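Local coordinates for protein putative pyrroline carboxylate reductase (Streptococcus pyogenes, PDB 2AHR) that probably catalyses the NAD(P)H-dependent reduction of 1-pyrroline-5-carboxylate to L-proline, the last step of proline biosynthesis, at residues Met112-Ala117 / Ala163-Ser168; Leu120-Ala125 / Asp145-Thr150; Leu174-Leu179 / Lys192-Val197. All blocks are in the same frame, centred on the assembly; numbering follows the deposited sequence.

Contact 1. Residues Met112-Ala117 / Ala163-Ser168; sequences MPNMNA and ALAGSS. With NAP (NADP nicotinamide-adenine-dinucleotide phosphate), chain S.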
loop_
_atom_site.group_PDB
_atom_site.type_symbol
_atom_site.label_atom_id
_atom_site.label_comp_id
_atom_site.label_asym_id
_atom_site.label_seq_id
_atom_site.Cartn_x
_atom_site.Cartn_y
_atom_site.Cartn_z
HETATM N N MSE E 112 10.493 36.848 -5.450
HETATM C CA MSE E 112 10.251 35.459 -5.828
HETATM C C MSE E 112 9.434 35.453 -7.100
HETATM O O MSE E 112 8.218 35.541 -7.040
HETATM C CB MSE E 112 9.573 34.640 -4.713
HETATM C CG MSE E 112 9.451 33.104 -5.014
HETATM SE SE MSE E 112 10.876 32.342 -5.895
HETATM C CE MSE E 112 12.069 32.587 -4.601
ATOM N N PRO E 113 10.125 35.406 -8.257
ATOM C CA PRO E 113 9.546 35.363 -9.597
ATOM C C PRO E 113 9.306 33.939 -10.097
ATOM O O PRO E 113 9.640 32.968 -9.406
ATOM C CB PRO E 113 10.618 36.059 -10.455
ATOM C CG PRO E 113 11.933 35.655 -9.780
ATOM C CD PRO E 113 11.601 35.455 -8.293
ATOM N N ASN E 114 8.725 33.812 -11.288
ATOM C CA ASN E 114 8.606 32.511 -11.929
ATOM C C ASN E 114 8.912 32.599 -13.429
ATOM O O ASN E 114 9.159 33.692 -13.956
ATOM C CB ASN E 114 7.263 31.829 -11.608
ATOM C CG ASN E 114 6.062 32.565 -12.193
ATOM O OD1 ASN E 114 6.146 33.169 -13.270
ATOM N ND2 ASN E 114 4.942 32.504 -11.496
HETATM N N MSE E 115 8.916 31.461 -14.114
HETATM C CA MSE E 115 9.402 31.411 -15.496
HETATM C C MSE E 115 8.431 32.140 -16.460
HETATM O O MSE E 115 8.784 32.425 -17.602
HETATM C CB MSE E 115 9.661 29.955 -15.903
HETATM C CG MSE E 115 10.469 29.725 -17.200
HETATM SE SE MSE E 115 12.175 30.343 -17.278
HETATM C CE MSE E 115 12.887 29.874 -15.741
ATOM N N ASN E 116 7.231 32.472 -15.976
ATOM C CA ASN E 116 6.267 33.254 -16.760
ATOM C C ASN E 116 6.701 34.713 -16.985
ATOM O O ASN E 116 6.068 35.452 -17.743
ATOM C CB ASN E 116 4.872 33.179 -16.138
ATOM C CG ASN E 116 4.373 31.750 -16.018
ATOM O OD1 ASN E 116 3.693 31.372 -15.038
ATOM N ND2 ASN E 116 4.727 30.940 -17.002
ATOM N N ALA E 117 7.775 35.111 -16.309
ATOM C CA ALA E 117 8.503 36.326 -16.669
ATOM C C ALA E 117 8.793 36.359 -18.164
ATOM O O ALA E 117 8.795 37.434 -18.767
ATOM C CB ALA E 117 9.799 36.439 -15.866
ATOM N N ALA E 163 6.775 28.057 -3.237
ATOM C CA ALA E 163 6.094 26.834 -3.662
ATOM C C ALA E 163 4.851 27.117 -4.502
ATOM O O ALA E 163 4.615 26.444 -5.508
ATOM C CB ALA E 163 5.721 25.940 -2.415
ATOM N N LEU E 164 4.025 28.076 -4.070
ATOM C CA LEU E 164 2.772 28.347 -4.753
ATOM C C LEU E 164 2.938 29.006 -6.100
ATOM O O LEU E 164 2.099 28.821 -6.986
ATOM C CB LEU E 164 1.869 29.240 -3.912
ATOM C CG LEU E 164 1.307 28.669 -2.622
ATOM C CD1 LEU E 164 0.351 29.736 -2.046
ATOM C CD2 LEU E 164 0.595 27.361 -2.862
ATOM N N ALA E 165 4.004 29.783 -6.269
ATOM C CA ALA E 165 4.145 30.600 -7.484
ATOM C C ALA E 165 5.424 30.297 -8.222
ATOM O O ALA E 165 5.460 30.356 -9.437
ATOM C CB ALA E 165 4.112 32.085 -7.117
ATOM N N GLY E 166 6.488 30.029 -7.473
ATOM C CA GLY E 166 7.829 29.855 -8.046
ATOM C C GLY E 166 8.032 28.488 -8.647
ATOM O O GLY E 166 8.547 28.355 -9.777
ATOM N N SER E 167 7.632 27.468 -7.894
ATOM C CA SER E 167 7.826 26.081 -8.310
ATOM C C SER E 167 6.615 25.520 -9.022
ATOM O O SER E 167 6.743 24.592 -9.831
ATOM C CB SER E 167 8.088 25.195 -7.085
ATOM O OG SER E 167 9.298 25.546 -6.491
ATOM N N SER E 168 5.431 26.041 -8.680
ATOM C CA SER E 168 4.175 25.465 -9.166
ATOM C C SER E 168 4.047 25.388 -10.678
ATOM O O SER E 168 3.373 24.488 -11.184
ATOM C CB SER E 168 2.940 26.139 -8.546
ATOM O OG SER E 168 2.775 27.459 -9.024
HETATM P PA NAP S . 20.556 28.136 -13.249
HETATM O O1A NAP S . 21.393 26.950 -12.920
HETATM O O2A NAP S . 19.812 27.911 -14.522
HETATM O O5B NAP S . 21.416 29.504 -13.326
HETATM C C5B NAP S . 22.488 29.778 -12.452
HETATM C C4B NAP S . 23.553 30.527 -13.251
HETATM O O4B NAP S . 24.539 31.101 -12.409
HETATM C C3B NAP S . 24.262 29.599 -14.236
HETATM O O3B NAP S . 24.060 30.105 -15.538
HETATM C C2B NAP S . 25.729 29.627 -13.838
HETATM O O2B NAP S . 26.636 29.762 -14.921
HETATM C C1B NAP S . 25.808 30.907 -13.016
HETATM N N9A NAP S . 26.957 30.878 -12.078
HETATM C C8A NAP S . 27.553 29.777 -11.504
HETATM N N7A NAP S . 28.581 30.201 -10.729
HETATM C C5A NAP S . 28.658 31.554 -10.802
HETATM C C6A NAP S . 29.528 32.480 -10.226
HETATM N N6A NAP S . 30.763 32.080 -9.928
HETATM N N1A NAP S . 29.345 33.822 -10.498
HETATM C C2A NAP S . 28.336 34.241 -11.348
HETATM N N3A NAP S . 27.491 33.314 -11.923
HETATM C C4A NAP S . 27.646 31.991 -11.654
HETATM O O3 NAP S . 19.572 28.462 -12.001
HETATM P PN NAP S . 18.156 29.240 -12.141
HETATM O O1N NAP S . 17.104 28.199 -12.331
HETATM O O2N NAP S . 18.240 30.365 -13.111
HETATM O O5D NAP S . 17.993 29.845 -10.652
HETATM C C5D NAP S . 18.672 31.014 -10.250
HETATM C C4D NAP S . 17.986 31.622 -9.029
HETATM O O4D NAP S . 16.624 31.908 -9.286
HETATM C C3D NAP S . 18.023 30.673 -7.836
HETATM O O3D NAP S . 18.486 31.407 -6.728
HETATM C C2D NAP S . 16.590 30.206 -7.615
HETATM O O2D NAP S . 16.333 30.037 -6.225
HETATM C C1D NAP S . 15.777 31.330 -8.293
HETATM N N1N NAP S . 14.501 30.934 -8.946
HETATM C C2N NAP S . 14.481 30.068 -10.022
HETATM C C3N NAP S . 13.271 29.737 -10.638
HETATM C C7N NAP S . 13.233 28.899 -11.882
HETATM O O7N NAP S . 11.968 28.684 -12.466
HETATM N N7N NAP S . 14.358 28.395 -12.404
HETATM C C4N NAP S . 12.077 30.293 -10.161
HETATM C C5N NAP S . 12.100 31.171 -9.087
HETATM C C6N NAP S . 13.324 31.483 -8.492
HETATM P P2B NAP S . 27.033 28.566 -15.937
HETATM O O1X NAP S . 28.192 29.052 -16.791
HETATM O O2X NAP S . 27.479 27.358 -15.143
HETATM O O3X NAP S . 25.852 28.202 -16.820
HETATM O O HOH W 1 9.338 29.286 -12.254
#
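Asn114 lays its side chain over the Ala165 carbonyl and the CA of Gly166: CB lies 4.1 Å from Gly166 CA, while ND2 donates to Ala165 O at 3.0 Å with an N-H...O angle of 151°. The acceptor sits close to the amide plane of Asn114, yet the donor stands above the carbonyl plane of Ala165, about 37° out of it. Both ends of the amide are engaged, because OD1 accepts the backbone N of Asn116 at 3.0 Å in an Asx turn; together the two bonds fix the rotation of the amide. With chi1 at 66°, CG sits between the backbone N and the carbonyl carbon, within reach of both partners. Gly166 brings its backbone close to the loop, its CA 3.8 Å from Pro113 O. On the cofactor side, selenomethionine Met112 doubles back through bends at chi2 and chi3 and sets SE 3.6 Å from C5N of the nicotinamide. Ordered water 1 accepts from Met115 N and donates both to Gly166 O and, at 2.7 Å, to O7N of NADP. Ser224 OG of the second subunit also hydrogen-bonds the cofactor. Loop 112-117 of the Rossmann domain and helix 158-185 thus meet at the nicotinamide, and the shared water, held by Met115 N and Gly166 O, probably helps to orient the carboxamide through O7N.

Contact 2. Residues Leu120-Ala125 / Asp145-Thr150; sequences LQSSTA and DSFGST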
loop_
_atom_site.group_PDB
_atom_site.type_symbol
_atom_site.label_atom_id
_atom_site.label_comp_id
_atom_site.label_asym_id
_atom_site.label_seq_id
_atom_site.Cartn_x
_atom_site.Cartn_y
_atom_site.Cartn_z
ATOM N N LEU E 120 6.232 38.068 -19.555
ATOM C CA LEU E 120 5.914 39.214 -18.712
ATOM C C LEU E 120 4.657 38.992 -17.899
ATOM O O LEU E 120 3.883 39.936 -17.687
ATOM C CB LEU E 120 5.793 40.525 -19.525
ATOM C CG LEU E 120 6.806 40.809 -20.637
ATOM C CD1 LEU E 120 6.532 42.198 -21.282
ATOM C CD2 LEU E 120 8.226 40.723 -20.110
ATOM N N GLN E 121 4.471 37.748 -17.428
ATOM C CA GLN E 121 3.333 37.388 -16.587
ATOM C C GLN E 121 3.751 36.583 -15.357
ATOM O O GLN E 121 2.988 35.734 -14.845
ATOM C CB GLN E 121 2.274 36.620 -17.390
ATOM C CG GLN E 121 1.433 37.512 -18.331
ATOM C CD GLN E 121 0.362 36.720 -19.044
ATOM O OE1 GLN E 121 -0.389 35.939 -18.429
ATOM N NE2 GLN E 121 0.284 36.904 -20.355
ATOM N N SER E 122 4.952 36.877 -14.866
ATOM C CA SER E 122 5.411 36.333 -13.606
ATOM C C SER E 122 4.462 36.747 -12.478
ATOM O O SER E 122 3.812 37.799 -12.550
ATOM C CB SER E 122 6.827 36.807 -13.317
ATOM O OG SER E 122 7.238 36.411 -12.028
ATOM N N SER E 123 4.354 35.896 -11.459
ATOM C CA SER E 123 3.660 36.264 -10.227
ATOM C C SER E 123 4.750 36.374 -9.166
ATOM O O SER E 123 5.213 35.354 -8.633
ATOM C CB SER E 123 2.598 35.209 -9.853
ATOM O OG SER E 123 1.736 34.914 -10.959
ATOM N N THR E 124 5.155 37.606 -8.862
ATOM C CA THR E 124 6.389 37.887 -8.134
ATOM C C THR E 124 6.150 38.467 -6.753
ATOM O O THR E 124 5.479 39.494 -6.608
ATOM C CB THR E 124 7.288 38.865 -8.941
ATOM O OG1 THR E 124 7.522 38.320 -10.247
ATOM C CG2 THR E 124 8.643 39.090 -8.257
ATOM N N ALA E 125 6.699 37.810 -5.727
ATOM C CA ALA E 125 6.678 38.364 -4.387
ATOM C C ALA E 125 7.815 39.380 -4.252
ATOM O O ALA E 125 8.877 39.232 -4.877
ATOM C CB ALA E 125 6.816 37.264 -3.338
ATOM N N ASP E 145 6.973 44.883 -11.847
ATOM C CA ASP E 145 5.787 45.050 -12.699
ATOM C C ASP E 145 6.123 44.985 -14.199
ATOM O O ASP E 145 5.234 44.788 -15.031
ATOM C CB ASP E 145 5.016 46.335 -12.362
ATOM C CG ASP E 145 4.205 46.220 -11.064
ATOM O OD1 ASP E 145 3.906 45.093 -10.606
ATOM O OD2 ASP E 145 3.840 47.276 -10.498
ATOM N N SER E 146 7.399 45.122 -14.543
ATOM C CA SER E 146 7.797 45.050 -15.949
ATOM C C SER E 146 7.797 43.627 -16.494
ATOM O O SER E 146 7.771 43.440 -17.705
ATOM C CB SER E 146 9.158 45.714 -16.194
ATOM O OG SER E 146 10.239 44.877 -15.795
ATOM N N PHE E 147 7.825 42.621 -15.619
ATOM C CA PHE E 147 7.795 41.237 -16.103
ATOM C C PHE E 147 6.670 40.398 -15.507
ATOM O O PHE E 147 6.707 39.180 -15.562
ATOM C CB PHE E 147 9.178 40.559 -15.999
ATOM C CG PHE E 147 9.789 40.569 -14.603
ATOM C CD1 PHE E 147 9.348 39.666 -13.619
ATOM C CD2 PHE E 147 10.827 41.462 -14.280
ATOM C CE1 PHE E 147 9.916 39.661 -12.347
ATOM C CE2 PHE E 147 11.398 41.464 -12.999
ATOM C CZ PHE E 147 10.935 40.563 -12.029
ATOM N N GLY E 148 5.657 41.060 -14.959
ATOM C CA GLY E 148 4.480 40.384 -14.438
ATOM C C GLY E 148 3.747 41.226 -13.414
ATOM O O GLY E 148 3.775 42.440 -13.484
ATOM N N SER E 149 3.097 40.574 -12.457
ATOM C CA SER E 149 2.475 41.248 -11.323
ATOM C C SER E 149 3.373 41.142 -10.088
ATOM O O SER E 149 4.352 40.349 -10.065
ATOM C CB SER E 149 1.108 40.636 -11.040
ATOM O OG SER E 149 0.229 40.899 -12.120
ATOM N N THR E 150 3.048 41.940 -9.072
ATOM C CA THR E 150 3.863 42.013 -7.867
ATOM C C THR E 150 2.997 41.844 -6.630
ATOM O O THR E 150 1.953 42.495 -6.497
ATOM C CB THR E 150 4.642 43.333 -7.789
ATOM O OG1 THR E 150 5.364 43.519 -9.014
ATOM C CG2 THR E 150 5.654 43.308 -6.614
HETATM O O HOH W 2 3.937 42.725 -17.168
HETATM O O HOH W 3 6.517 40.285 -11.687
#
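Thr124 and Phe147 cross at about a right angle where the parallel strands 122-128 and 148-152 of a beta-alpha-beta unit begin to pair. The Thr124 hydroxyl meets the rim of the ring, with OG1 3.5 Å from Phe147 CE1, and Ser122 CB lies in the ring plane at the same edge, 3.8 Å from CD1. A chi1 of 56° swings the ring across to these two residues, although the CB of Phe147 does not itself aim at the opposite segment. Ile18 of helix 13-22 touches the Phe147 side chain, tying this edge of the sheet to the Rossmann core. Leu120 approaches from the preceding turn and brings CD2 within 4.2 Å of Phe147 CB. The backbone register is parallel: Ser122 N donates to an in-plane lone pair of Phe147 O, Ser149 N approaches Ser122 O nearly along the C=O axis, and Thr124 N reaches Ser149 O from above its carbonyl plane. The short strand axes run 4.7 Å apart at 24°. Gly148 CA lies 3.3 Å from Ser122 O, and its phi of 158° is one open to glycine. Ser122 OG donates to Thr124 OG1 and also accepts from the backbone N of Asn114. Thr124 OG1 in turn donates to water 3 at 2.6 Å, and that water donates a hydrogen bond to Ser149 O at 2.7 Å.

Contact 3. Residues Leu174-Leu179 / Lys192-Val197; sequences LFIEAL and KALEIV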
loop_
_atom_site.group_PDB
_atom_site.type_symbol
_atom_site.label_atom_id
_atom_site.label_comp_id
_atom_site.label_asym_id
_atom_site.label_seq_id
_atom_site.Cartn_x
_atom_site.Cartn_y
_atom_site.Cartn_z
ATOM N N LEU E 174 3.483 19.282 -15.317
ATOM C CA LEU E 174 3.401 17.807 -15.158
ATOM C C LEU E 174 1.941 17.330 -15.192
ATOM O O LEU E 174 1.619 16.318 -15.804
ATOM C CB LEU E 174 4.115 17.345 -13.869
ATOM C CG LEU E 174 4.357 15.827 -13.651
ATOM C CD1 LEU E 174 5.518 15.318 -14.476
ATOM C CD2 LEU E 174 4.603 15.479 -12.169
ATOM N N PHE E 175 1.069 18.086 -14.529
ATOM C CA PHE E 175 -0.360 17.858 -14.564
ATOM C C PHE E 175 -0.918 17.957 -15.990
ATOM O O PHE E 175 -1.702 17.131 -16.412
ATOM C CB PHE E 175 -1.052 18.880 -13.640
ATOM C CG PHE E 175 -2.551 18.701 -13.536
ATOM C CD1 PHE E 175 -3.099 17.702 -12.712
ATOM C CD2 PHE E 175 -3.422 19.540 -14.245
ATOM C CE1 PHE E 175 -4.493 17.537 -12.608
ATOM C CE2 PHE E 175 -4.811 19.402 -14.141
ATOM C CZ PHE E 175 -5.346 18.389 -13.318
ATOM N N ILE E 176 -0.509 18.986 -16.730
ATOM C CA ILE E 176 -0.930 19.153 -18.110
ATOM C C ILE E 176 -0.411 17.993 -18.979
ATOM O O ILE E 176 -1.136 17.439 -19.814
ATOM C CB ILE E 176 -0.478 20.539 -18.641
ATOM C CG1 ILE E 176 -1.431 21.629 -18.140
ATOM C CG2 ILE E 176 -0.448 20.572 -20.179
ATOM C CD1 ILE E 176 -0.929 23.097 -18.410
ATOM N N GLU E 177 0.853 17.624 -18.782
ATOM C CA GLU E 177 1.448 16.523 -19.525
ATOM C C GLU E 177 0.676 15.226 -19.237
ATOM O O GLU E 177 0.480 14.390 -20.150
ATOM C CB GLU E 177 2.902 16.369 -19.123
ATOM C CG GLU E 177 3.608 15.171 -19.716
ATOM C CD GLU E 177 3.924 15.336 -21.184
ATOM O OE1 GLU E 177 3.708 16.431 -21.732
ATOM O OE2 GLU E 177 4.375 14.353 -21.801
ATOM N N ALA E 178 0.230 15.070 -17.975
ATOM C CA ALA E 178 -0.492 13.860 -17.567
ATOM C C ALA E 178 -1.824 13.721 -18.294
ATOM O O ALA E 178 -2.149 12.648 -18.763
ATOM C CB ALA E 178 -0.706 13.843 -16.032
ATOM N N LEU E 179 -2.605 14.808 -18.353
ATOM C CA LEU E 179 -3.856 14.822 -19.126
ATOM C C LEU E 179 -3.611 14.508 -20.609
ATOM O O LEU E 179 -4.361 13.753 -21.229
ATOM C CB LEU E 179 -4.528 16.199 -19.012
ATOM C CG LEU E 179 -5.074 16.534 -17.616
ATOM C CD1 LEU E 179 -5.426 18.017 -17.495
ATOM C CD2 LEU E 179 -6.281 15.662 -17.349
ATOM N N LYS E 192 -2.260 17.394 -30.506
ATOM C CA LYS E 192 -3.676 17.688 -30.440
ATOM C C LYS E 192 -4.193 17.627 -28.991
ATOM O O LYS E 192 -4.941 18.515 -28.559
ATOM C CB LYS E 192 -4.459 16.715 -31.344
ATOM C CG LYS E 192 -5.947 17.012 -31.478
ATOM C CD LYS E 192 -6.250 18.479 -31.928
ATOM C CE LYS E 192 -5.600 18.821 -33.295
ATOM N NZ LYS E 192 -5.964 20.181 -33.842
ATOM N N ALA E 193 -3.792 16.596 -28.247
ATOM C CA ALA E 193 -4.229 16.447 -26.849
ATOM C C ALA E 193 -3.725 17.628 -26.029
ATOM O O ALA E 193 -4.475 18.190 -25.231
ATOM C CB ALA E 193 -3.743 15.119 -26.252
ATOM N N LEU E 194 -2.467 18.026 -26.254
ATOM C CA LEU E 194 -1.885 19.186 -25.543
ATOM C C LEU E 194 -2.618 20.503 -25.858
ATOM O O LEU E 194 -2.846 21.341 -24.979
ATOM C CB LEU E 194 -0.399 19.369 -25.896
ATOM C CG LEU E 194 0.681 18.659 -25.090
ATOM C CD1 LEU E 194 2.063 18.907 -25.744
ATOM C CD2 LEU E 194 0.671 19.122 -23.613
ATOM N N GLU E 195 -2.974 20.677 -27.128
ATOM C CA GLU E 195 -3.655 21.876 -27.564
ATOM C C GLU E 195 -5.006 21.981 -26.858
ATOM O O GLU E 195 -5.327 23.006 -26.275
ATOM C CB GLU E 195 -3.801 21.850 -29.081
ATOM C CG GLU E 195 -4.630 22.987 -29.637
ATOM C CD GLU E 195 -4.919 22.845 -31.138
ATOM O OE1 GLU E 195 -4.689 21.767 -31.724
ATOM O OE2 GLU E 195 -5.395 23.828 -31.727
ATOM N N ILE E 196 -5.776 20.903 -26.888
ATOM C CA ILE E 196 -7.064 20.868 -26.236
ATOM C C ILE E 196 -6.952 21.118 -24.734
ATOM O O ILE E 196 -7.722 21.927 -24.204
ATOM C CB ILE E 196 -7.769 19.519 -26.442
ATOM C CG1 ILE E 196 -8.082 19.299 -27.935
ATOM C CG2 ILE E 196 -9.027 19.418 -25.525
ATOM C CD1 ILE E 196 -8.361 17.824 -28.312
ATOM N N VAL E 197 -6.052 20.403 -24.032
ATOM C CA VAL E 197 -6.021 20.612 -22.573
ATOM C C VAL E 197 -5.415 21.975 -22.152
ATOM O O VAL E 197 -5.907 22.608 -21.203
ATOM C CB VAL E 197 -5.517 19.383 -21.673
ATOM C CG1 VAL E 197 -5.588 18.046 -22.373
ATOM C CG2 VAL E 197 -4.181 19.645 -21.039
#
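Val197 loses more surface to this contact than any other residue, with Ile176 and Leu194 next, and the geometry explains why. Its CB is directed at helix 158-185, and its two methyls divide the work: CG1 lies 4.0 Å from Leu179 CB, whereas CG2 reaches Ile176 CG2 at 3.9 Å. The valine therefore straddles two residues of the facing helix that are three positions apart. Its chi1 of -20° is close to eclipsed as modelled, which may reflect strain or uncertainty in the fit. Ile176 and Val197 slide past each other in opposite directions. The same Ile176 CG2 also meets Leu194 CD2 at 3.9 Å, those two side chains crossing at about a right angle; the methyl is thus shared by residues one turn apart on one face of helix 190-210. Ile176 puts this branch forward because CG2, not CG1, stands anti to the backbone N. No hydrogen bond crosses between the segments, and the polar end of Glu177 turns instead to Lys181 and Lys190 in salt bridges of its own chain. The short helical axes come within 9.4 Å at 124°, which is neither parallel nor fully antiparallel. Beyond this layer Phe175 stacks on Phe175 of the second subunit, and Leu194 rests on Pro215 of that subunit. Joined by a short turn and packed by small apolar methyls, these are two consecutive, steeply crossed helices of the all-alpha dimerisation domain, part of the interlocked dimer of pyrroline-5-carboxylate reductases.

Contacts 1 and 2 belong to one neighbourhood, their centres 10 Å apart, and are joined by probable backbone hydrogen bonds from Gln121 N to Asn116 O and from Met112 N to Ala125 O. Contact 1 is buried at the cofactor and relies on an amide and a water; contact 2 is partly buried at one margin of the sheet and depends on backbone pairing. Contact 3, centred about 20 Å from contact 1 and 25 Å from contact 2, is buried but purely apolar between its segments. Helix 158-185 serves both contacts 1 and 3, linking the nucleotide-binding domain to the dimerisation helices, and all three contacts touch the second subunit.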